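Local atomic coordinates of myosin-17 (Arabidopsis thaliana, PDB entry 7KFL), a protein that probably moves along actin filaments as a plant class XI myosin motor and recognises cargo through its globular tail, the region studied here. Residues Q1-L4 / N5-Q8; A33-I36 / Y37-L41; Q209-I212 / A213-Q216; L280-W283 / C284-A287. All coordinates share one frame; numbering follows the deposited sequence.

Interaction 1: residues Q1-L4 / N5-Q8; sequences QKHL and NEKQ
Gln8 folds its aliphatic chain against the carbonyl of Leu4, one helical turn earlier. Its CG stands beside the backbone N, opposite the carbonyl carbon (chi1 -82°), which sets Gln8 CG 3.2 Å from Leu4 O; the chain then runs on extended. The same oxygen accepts the backbone N-H of Gln8, with Gln8 N to Leu4 O at 2.8 Å. One residue earlier the bond is weak, Lys7 N to His3 O at 3.4 Å.

The His3 and Glu6 side chains run next to each other in the same direction. Ring carbon CD2 is the atom nearest the acid, with His3 CD2 3.8 Å from Glu6 OE1 in an oblique approach, while His3 NE2 stays 4.7 Å from that oxygen. Ring and carboxylate planes differ by 43°, a skewed meeting rather than a stack or a salt bridge. Asn5 OD1 lies loosely beside Lys2 CB, 4.0 Å away.

All seven touching residues are exposed. They span the junction where a loop runs into the first turn of helix 4-20; farther along, this helix packs on Val35, Ile36 and Cys39 of helix 31-43.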
loop_
_atom_site.group_PDB
_atom_site.type_symbol
_atom_site.label_atom_id
_atom_site.label_comp_id
_atom_site.label_asym_id
_atom_site.label_seq_id
_atom_site.Cartn_x
_atom_site.Cartn_y
_atom_site.Cartn_z
ATOM N N GLN A 1 17.150 8.692 -48.336
ATOM C CA GLN A 1 16.100 7.641 -48.542
ATOM C C GLN A 1 15.619 7.138 -47.172
ATOM O O GLN A 1 16.286 7.439 -46.161
ATOM C CB GLN A 1 16.652 6.517 -49.426
ATOM C CG GLN A 1 15.593 5.624 -50.065
ATOM C CD GLN A 1 14.737 6.348 -51.076
ATOM O OE1 GLN A 1 15.011 6.325 -52.274
ATOM N NE2 GLN A 1 13.686 7.003 -50.607
ATOM N N LYS A 2 14.498 6.406 -47.148
ATOM C CA LYS A 2 13.769 5.964 -45.925
ATOM C C LYS A 2 14.299 4.617 -45.405
ATOM O O LYS A 2 13.480 3.837 -44.872
ATOM C CB LYS A 2 12.273 5.835 -46.235
ATOM C CG LYS A 2 11.911 4.732 -47.226
ATOM C CD LYS A 2 10.546 4.116 -47.006
ATOM C CE LYS A 2 10.373 2.807 -47.746
ATOM N NZ LYS A 2 8.976 2.614 -48.203
ATOM N N HIS A 3 15.604 4.351 -45.518
ATOM C CA HIS A 3 16.261 3.142 -44.945
ATOM C C HIS A 3 16.541 3.371 -43.452
ATOM O O HIS A 3 17.070 2.446 -42.803
ATOM C CB HIS A 3 17.520 2.773 -45.744
ATOM C CG HIS A 3 17.233 2.277 -47.124
ATOM N ND1 HIS A 3 17.359 3.083 -48.241
ATOM C CD2 HIS A 3 16.823 1.070 -47.572
ATOM C CE1 HIS A 3 17.041 2.393 -49.318
ATOM N NE2 HIS A 3 16.709 1.155 -48.935
ATOM N N LEU A 4 16.199 4.559 -42.938
ATOM C CA LEU A 4 16.271 4.931 -41.498
ATOM C C LEU A 4 15.109 4.282 -40.735
ATOM O O LEU A 4 15.329 3.869 -39.583
ATOM C CB LEU A 4 16.218 6.457 -41.379
ATOM C CG LEU A 4 17.395 7.202 -42.004
ATOM C CD1 LEU A 4 16.950 8.525 -42.609
ATOM C CD2 LEU A 4 18.502 7.421 -40.984
ATOM N N ASN A 5 13.925 4.206 -41.354
ATOM C CA ASN A 5 12.686 3.643 -40.749
ATOM C C ASN A 5 12.856 2.137 -40.507
ATOM O O ASN A 5 12.220 1.623 -39.568
ATOM C CB ASN A 5 11.450 3.923 -41.612
ATOM C CG ASN A 5 10.967 5.354 -41.507
ATOM O OD1 ASN A 5 11.020 6.104 -42.479
ATOM N ND2 ASN A 5 10.498 5.741 -40.331
ATOM N N GLU A 6 13.675 1.463 -41.321
ATOM C CA GLU A 6 13.971 0.010 -41.197
ATOM C C GLU A 6 15.028 -0.210 -40.108
ATOM O O GLU A 6 14.883 -1.186 -39.345
ATOM C CB GLU A 6 14.429 -0.564 -42.538
ATOM C CG GLU A 6 13.335 -0.580 -43.590
ATOM C CD GLU A 6 13.605 -1.504 -44.765
ATOM O OE1 GLU A 6 14.508 -1.187 -45.566
ATOM O OE2 GLU A 6 12.921 -2.543 -44.868
ATOM N N LYS A 7 16.045 0.658 -40.040
ATOM C CA LYS A 7 17.133 0.578 -39.023
ATOM C C LYS A 7 16.553 0.967 -37.655
ATOM O O LYS A 7 17.000 0.387 -36.644
ATOM C CB LYS A 7 18.343 1.434 -39.428
ATOM C CG LYS A 7 18.665 2.624 -38.528
ATOM C CD LYS A 7 20.075 3.162 -38.709
ATOM C CE LYS A 7 21.015 2.793 -37.577
ATOM N NZ LYS A 7 21.353 1.350 -37.571
ATOM N N GLN A 8 15.590 1.898 -37.624
ATOM C CA GLN A 8 14.907 2.357 -36.383
ATOM C C GLN A 8 13.995 1.244 -35.851
ATOM O O GLN A 8 14.001 1.037 -34.623
ATOM C CB GLN A 8 14.134 3.658 -36.618
ATOM C CG GLN A 8 15.012 4.900 -36.546
ATOM C CD GLN A 8 14.215 6.184 -36.551
ATOM O OE1 GLN A 8 13.194 6.306 -35.876
ATOM N NE2 GLN A 8 14.684 7.165 -37.307
#

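Interaction 2: residues A33-I36 / Y37-L41; sequences ACVI and YKCLL
Ile36 and Leu40, one turn apart on the alpha-helix 31-43, lie alongside each other and point the same way. Methyl CG2 of Ile36 makes the contact, standing opposite the backbone N and beside the carbonyl carbon, and Ile36 CG2 reaches Leu40 CD1 at 3.9 Å. Both residues face helix 53-65 through Ile57, so the pair presents a shared apolar surface within the helical bundle. A looser pair follows on the adjoining strip, where Val35 CG1 and Cys39 SG are 4.5 Å apart; both side chains touch Leu15 of helix 4-20.

Tyr37 and Lys38 lead elsewhere. Tyr37 carries CG opposite its backbone N (chi1 180°), and its ring leads away to Leu87 and Leu143, with OH hydrogen-bonded to Thr91 OG1. Lys38 instead lays its first carbons over a carbonyl, Lys38 CG being 3.2 Å from Cys34 O, before an extended chain takes NZ to the backbone oxygens of Leu137 and Lys139. Both polar ends thus find hydrogen-bond partners elsewhere in the chain.

Four consecutive i to i+4 backbone bonds keep the turn regular, and the last runs from Leu40 N to Ile36 O over 3.2 Å with an N-H...O angle of 168°.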
loop_
_atom_site.group_PDB
_atom_site.type_symbol
_atom_site.label_atom_id
_atom_site.label_comp_id
_atom_site.label_asym_id
_atom_site.label_seq_id
_atom_site.Cartn_x
_atom_site.Cartn_y
_atom_site.Cartn_z
ATOM N N ALA A 33 15.708 -0.298 -16.881
ATOM C CA ALA A 33 15.477 1.164 -16.816
ATOM C C ALA A 33 16.717 1.911 -17.326
ATOM O O ALA A 33 16.547 2.885 -18.078
ATOM C CB ALA A 33 15.130 1.571 -15.406
ATOM N N CYS A 34 17.915 1.469 -16.929
ATOM C CA CYS A 34 19.218 2.074 -17.317
ATOM C C CYS A 34 19.499 1.809 -18.801
ATOM O O CYS A 34 19.945 2.743 -19.492
ATOM C CB CYS A 34 20.358 1.539 -16.458
ATOM S SG CYS A 34 20.271 2.078 -14.730
ATOM N N VAL A 35 19.243 0.584 -19.269
ATOM C CA VAL A 35 19.410 0.170 -20.695
ATOM C C VAL A 35 18.455 0.997 -21.564
ATOM O O VAL A 35 18.915 1.532 -22.592
ATOM C CB VAL A 35 19.180 -1.344 -20.872
ATOM C CG1 VAL A 35 19.005 -1.737 -22.332
ATOM C CG2 VAL A 35 20.300 -2.151 -20.235
ATOM N N ILE A 36 17.179 1.086 -21.170
ATOM C CA ILE A 36 16.126 1.867 -21.889
ATOM C C ILE A 36 16.600 3.318 -22.016
ATOM O O ILE A 36 16.684 3.807 -23.158
ATOM C CB ILE A 36 14.757 1.762 -21.178
ATOM C CG1 ILE A 36 14.111 0.393 -21.398
ATOM C CG2 ILE A 36 13.827 2.886 -21.615
ATOM C CD1 ILE A 36 13.009 0.067 -20.415
ATOM N N TYR A 37 16.910 3.963 -20.886
ATOM C CA TYR A 37 17.279 5.401 -20.789
ATOM C C TYR A 37 18.438 5.723 -21.739
ATOM O O TYR A 37 18.354 6.737 -22.457
ATOM C CB TYR A 37 17.658 5.773 -19.354
ATOM C CG TYR A 37 18.050 7.218 -19.178
ATOM C CD1 TYR A 37 17.137 8.234 -19.405
ATOM C CD2 TYR A 37 19.333 7.575 -18.793
ATOM C CE1 TYR A 37 17.484 9.566 -19.254
ATOM C CE2 TYR A 37 19.697 8.903 -18.634
ATOM C CZ TYR A 37 18.768 9.903 -18.866
ATOM O OH TYR A 37 19.111 11.213 -18.712
ATOM N N LYS A 38 19.481 4.888 -21.739
ATOM C CA LYS A 38 20.750 5.124 -22.482
ATOM C C LYS A 38 20.509 5.032 -23.993
ATOM O O LYS A 38 21.016 5.912 -24.716
ATOM C CB LYS A 38 21.827 4.143 -22.017
ATOM C CG LYS A 38 22.392 4.456 -20.642
ATOM C CD LYS A 38 23.622 3.662 -20.297
ATOM C CE LYS A 38 24.299 4.175 -19.046
ATOM N NZ LYS A 38 25.253 3.180 -18.510
ATOM N N CYS A 39 19.775 4.012 -24.451
ATOM C CA CYS A 39 19.346 3.853 -25.868
ATOM C C CYS A 39 18.638 5.128 -26.343
ATOM O O CYS A 39 19.031 5.665 -27.399
ATOM C CB CYS A 39 18.416 2.658 -26.041
ATOM S SG CYS A 39 19.245 1.067 -25.804
ATOM N N LEU A 40 17.644 5.594 -25.581
ATOM C CA LEU A 40 16.831 6.795 -25.906
ATOM C C LEU A 40 17.738 8.032 -25.928
ATOM O O LEU A 40 17.495 8.927 -26.767
ATOM C CB LEU A 40 15.707 6.950 -24.874
ATOM C CG LEU A 40 14.685 5.812 -24.808
ATOM C CD1 LEU A 40 13.602 6.129 -23.790
ATOM C CD2 LEU A 40 14.065 5.528 -26.169
ATOM N N LEU A 41 18.739 8.072 -25.044
ATOM C CA LEU A 41 19.729 9.179 -24.949
ATOM C C LEU A 41 20.691 9.091 -26.143
ATOM O O LEU A 41 20.991 10.147 -26.740
ATOM C CB LEU A 41 20.470 9.077 -23.611
ATOM C CG LEU A 41 20.988 10.394 -23.033
ATOM C CD1 LEU A 41 19.840 11.325 -22.665
ATOM C CD2 LEU A 41 21.867 10.136 -21.819
#

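Interaction 3: residues Q209-I212 / A213-Q216; sequences QALI and AHWQ
The carbonyl oxygen of Leu211 is held by two donors: the backbone N-H of His214, in a weak bond with His214 N at 3.4 Å from Leu211 O, and the hydroxyl of Tyr272 on helix 267-287. The backbone is irregular here. Trp215 N bonds, again weakly, to Ile212 O at 3.2 Å, and neither His214 N nor Trp215 N has a bond to the residue four places back. Both use the carbonyl three places back instead, which kinks helix 205-231.

His214 lies over this distorted turn. A first torsion of -67° swings the imidazole back along the preceding turn, away from its own carbonyl carbon. Ala210 O sits 4.0 Å above the ring plane, over the centre of one face. Leu211 comes to the ring obliquely, with Leu211 CD2 4.1 Å from His214 CD2. Since Leu184 and Cys185 of helix 150-186 also touch the imidazole, an alanine here would probably leave the Leu211 methyl without its aromatic neighbour and open a gap between the two helices.

Trp215 turns to another strip of the helix, where Ile212 CD1 meets Trp215 CD1 at 4.4 Å. Its indole meets the Tyr272 ring with planes about 45° apart, and Gln216 NE2 is hydrogen-bonded to Glu279. The result is typical of a kinked alpha-helix with local 3-10-like i to i+3 bonding in an all-helical bundle, with the Leu211 carbonyl, which lacks an i+4 donor, also bonded by a hydroxyl from a neighbouring helix.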
loop_
_atom_site.group_PDB
_atom_site.type_symbol
_atom_site.label_atom_id
_atom_site.label_comp_id
_atom_site.label_asym_id
_atom_site.label_seq_id
_atom_site.Cartn_x
_atom_site.Cartn_y
_atom_site.Cartn_z
ATOM N N GLN A 209 -5.915 -21.209 19.948
ATOM C CA GLN A 209 -4.537 -21.073 19.400
ATOM C C GLN A 209 -4.557 -21.340 17.885
ATOM O O GLN A 209 -3.738 -20.727 17.174
ATOM C CB GLN A 209 -3.579 -21.997 20.158
ATOM C CG GLN A 209 -2.149 -21.997 19.631
ATOM C CD GLN A 209 -1.476 -20.644 19.689
ATOM O OE1 GLN A 209 -1.528 -19.946 20.700
ATOM N NE2 GLN A 209 -0.817 -20.270 18.604
ATOM N N ALA A 210 -5.462 -22.205 17.408
ATOM C CA ALA A 210 -5.670 -22.504 15.970
ATOM C C ALA A 210 -6.164 -21.249 15.242
ATOM O O ALA A 210 -5.856 -21.107 14.040
ATOM C CB ALA A 210 -6.640 -23.647 15.802
ATOM N N LEU A 211 -6.904 -20.383 15.945
ATOM C CA LEU A 211 -7.445 -19.104 15.411
ATOM C C LEU A 211 -6.392 -17.994 15.537
ATOM O O LEU A 211 -6.432 -17.064 14.713
ATOM C CB LEU A 211 -8.736 -18.751 16.160
ATOM C CG LEU A 211 -9.858 -19.785 16.043
ATOM C CD1 LEU A 211 -11.016 -19.441 16.966
ATOM C CD2 LEU A 211 -10.342 -19.916 14.608
ATOM N N ILE A 212 -5.485 -18.089 16.515
ATOM C CA ILE A 212 -4.320 -17.161 16.666
ATOM C C ILE A 212 -3.368 -17.351 15.474
ATOM O O ILE A 212 -2.695 -16.372 15.102
ATOM C CB ILE A 212 -3.601 -17.374 18.017
ATOM C CG1 ILE A 212 -4.476 -16.948 19.201
ATOM C CG2 ILE A 212 -2.252 -16.666 18.039
ATOM C CD1 ILE A 212 -4.454 -15.461 19.489
ATOM N N ALA A 213 -3.315 -18.563 14.908
ATOM C CA ALA A 213 -2.454 -18.941 13.761
ATOM C C ALA A 213 -2.790 -18.078 12.538
ATOM O O ALA A 213 -1.886 -17.841 11.716
ATOM C CB ALA A 213 -2.615 -20.411 13.455
ATOM N N HIS A 214 -4.042 -17.628 12.422
ATOM C CA HIS A 214 -4.539 -16.788 11.300
ATOM C C HIS A 214 -3.807 -15.441 11.288
ATOM O O HIS A 214 -3.494 -14.954 10.185
ATOM C CB HIS A 214 -6.063 -16.639 11.376
ATOM C CG HIS A 214 -6.794 -17.917 11.137
ATOM N ND1 HIS A 214 -6.322 -18.885 10.269
ATOM C CD2 HIS A 214 -7.963 -18.385 11.626
ATOM C CE1 HIS A 214 -7.165 -19.897 10.242
ATOM N NE2 HIS A 214 -8.181 -19.614 11.064
ATOM N N TRP A 215 -3.536 -14.864 12.463
ATOM C CA TRP A 215 -2.726 -13.623 12.603
ATOM C C TRP A 215 -1.312 -13.888 12.080
ATOM O O TRP A 215 -0.750 -12.997 11.416
ATOM C CB TRP A 215 -2.697 -13.129 14.053
ATOM C CG TRP A 215 -4.043 -12.771 14.605
ATOM C CD1 TRP A 215 -4.667 -13.344 15.673
ATOM C CD2 TRP A 215 -4.935 -11.752 14.119
ATOM N NE1 TRP A 215 -5.880 -12.752 15.891
ATOM C CE2 TRP A 215 -6.074 -11.775 14.953
ATOM C CE3 TRP A 215 -4.882 -10.823 13.073
ATOM C CZ2 TRP A 215 -7.150 -10.909 14.768
ATOM C CZ3 TRP A 215 -5.947 -9.968 12.888
ATOM C CH2 TRP A 215 -7.064 -10.015 13.724
ATOM N N GLN A 216 -0.773 -15.077 12.370
ATOM C CA GLN A 216 0.577 -15.521 11.932
ATOM C C GLN A 216 0.583 -15.736 10.412
ATOM O O GLN A 216 1.608 -15.404 9.784
ATOM C CB GLN A 216 0.996 -16.769 12.711
ATOM C CG GLN A 216 1.239 -16.489 14.190
ATOM C CD GLN A 216 1.448 -17.732 15.022
ATOM O OE1 GLN A 216 1.574 -18.845 14.514
ATOM N NE2 GLN A 216 1.487 -17.543 16.331
#

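Interaction 4: residues L280-W283 / C284-A287; sequences LEQW and CIEA
Trp283 presents one indole face to Ala287 and an edge to Cys284. The methyl is in CH-pi contact, with Ala287 CB 3.9 Å from the centroid of the Trp283 six-membered ring and only 6° off its normal. The sulfur lies in the ring plane, a sulfur-aromatic contact in which Cys284 SG is 3.7 Å from Trp283 CE3. Both belong to one alpha-helix, 267-287, within the DIL domain of the globular tail. The indole is placed by its first torsion: CG opposite the backbone N (chi1 178°) brings the ring forward beside the next turn.

The rings of Phe243 and Phe247 on helix 236-260 also meet the indole, and Leu222 touches it from helix 205-231. With a residue as small as alanine at Trp283, the junction of these three helices is likely to be left with a gap, and the methyl of Ala287 and the sulfur of Cys284 without their aromatic partner.

On the exposed strip, Ile285 lays CG1 by a carbonyl, with Ile285 CG1 3.3 Å from Glu281 O. Gln282 O accepts Glu286 N at 2.9 Å and, weakly, Ile285 N. The last turn is closed by Ala287 N, which donates to Trp283 O over 2.8 Å at 163°.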
loop_
_atom_site.group_PDB
_atom_site.type_symbol
_atom_site.label_atom_id
_atom_site.label_comp_id
_atom_site.label_asym_id
_atom_site.label_seq_id
_atom_site.Cartn_x
_atom_site.Cartn_y
_atom_site.Cartn_z
ATOM N N LEU A 280 1.198 -8.202 14.485
ATOM C CA LEU A 280 1.350 -7.157 13.437
ATOM C C LEU A 280 2.324 -6.075 13.914
ATOM O O LEU A 280 3.079 -5.559 13.069
ATOM C CB LEU A 280 -0.024 -6.566 13.104
ATOM C CG LEU A 280 -1.057 -7.550 12.555
ATOM C CD1 LEU A 280 -2.366 -6.838 12.254
ATOM C CD2 LEU A 280 -0.541 -8.262 11.313
ATOM N N GLU A 281 2.308 -5.740 15.208
ATOM C CA GLU A 281 3.274 -4.794 15.832
ATOM C C GLU A 281 4.689 -5.360 15.664
ATOM O O GLU A 281 5.588 -4.592 15.265
ATOM C CB GLU A 281 2.961 -4.570 17.314
ATOM C CG GLU A 281 3.716 -3.398 17.921
ATOM C CD GLU A 281 3.510 -3.191 19.412
ATOM O OE1 GLU A 281 2.712 -3.940 20.015
ATOM O OE2 GLU A 281 4.153 -2.280 19.969
ATOM N N GLN A 282 4.863 -6.654 15.961
ATOM C CA GLN A 282 6.157 -7.385 15.858
ATOM C C GLN A 282 6.677 -7.303 14.418
ATOM O O GLN A 282 7.887 -7.046 14.244
ATOM C CB GLN A 282 6.000 -8.838 16.316
ATOM C CG GLN A 282 6.160 -9.023 17.819
ATOM C CD GLN A 282 7.564 -8.726 18.291
ATOM O OE1 GLN A 282 8.543 -8.973 17.587
ATOM N NE2 GLN A 282 7.676 -8.191 19.496
ATOM N N TRP A 283 5.794 -7.501 13.434
ATOM C CA TRP A 283 6.113 -7.397 11.984
ATOM C C TRP A 283 6.640 -5.993 11.658
ATOM O O TRP A 283 7.604 -5.899 10.872
ATOM C CB TRP A 283 4.896 -7.745 11.118
ATOM C CG TRP A 283 5.177 -7.592 9.657
ATOM C CD1 TRP A 283 5.588 -8.560 8.788
ATOM C CD2 TRP A 283 5.126 -6.368 8.901
ATOM N NE1 TRP A 283 5.773 -8.029 7.540
ATOM C CE2 TRP A 283 5.501 -6.687 7.579
ATOM C CE3 TRP A 283 4.797 -5.043 9.209
ATOM C CZ2 TRP A 283 5.547 -5.726 6.571
ATOM C CZ3 TRP A 283 4.843 -4.094 8.213
ATOM C CH2 TRP A 283 5.215 -4.434 6.913
ATOM N N CYS A 284 6.016 -4.948 12.213
ATOM C CA CYS A 284 6.382 -3.523 11.987
ATOM C C CYS A 284 7.782 -3.250 12.551
ATOM O O CYS A 284 8.521 -2.455 11.934
ATOM C CB CYS A 284 5.366 -2.571 12.613
ATOM S SG CYS A 284 3.737 -2.610 11.817
ATOM N N ILE A 285 8.133 -3.894 13.669
ATOM C CA ILE A 285 9.454 -3.739 14.350
ATOM C C ILE A 285 10.525 -4.459 13.519
ATOM O O ILE A 285 11.599 -3.858 13.296
ATOM C CB ILE A 285 9.389 -4.256 15.803
ATOM C CG1 ILE A 285 8.378 -3.463 16.637
ATOM C CG2 ILE A 285 10.767 -4.252 16.451
ATOM C CD1 ILE A 285 7.874 -4.199 17.857
ATOM N N GLU A 286 10.236 -5.692 13.085
ATOM C CA GLU A 286 11.147 -6.543 12.270
ATOM C C GLU A 286 11.399 -5.865 10.917
ATOM O O GLU A 286 12.577 -5.752 10.530
ATOM C CB GLU A 286 10.560 -7.946 12.079
ATOM C CG GLU A 286 10.602 -8.805 13.333
ATOM C CD GLU A 286 11.960 -9.394 13.692
ATOM O OE1 GLU A 286 12.824 -9.490 12.794
ATOM O OE2 GLU A 286 12.149 -9.764 14.870
ATOM N N ALA A 287 10.330 -5.436 10.238
ATOM C CA ALA A 287 10.366 -4.727 8.934
ATOM C C ALA A 287 11.149 -3.414 9.069
ATOM O O ALA A 287 11.839 -3.048 8.102
ATOM C CB ALA A 287 8.962 -4.476 8.440
#

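All four are local contacts, three within a helix and one where a loop enters one. Interaction 1 is wholly surface, with mostly polar side chains at a helix start, whereas interaction 2 is buried and relies on aliphatic packing and regular i to i+4 bonds. Their centres are about 21 Å apart, and their helices, 4-20 and 31-43, pack together. Interactions 3 and 4 are partly buried, aromatic-rich and about 16 Å apart between centres; they sit on helices 205-231 and 267-287, which touch each other. Backbone regularity separates these two, since 209-216 is kinked with weak bonds while 280-287 keeps its i to i+4 bonds. Interactions 1 and 3 lie on opposite sides of the chain's centre.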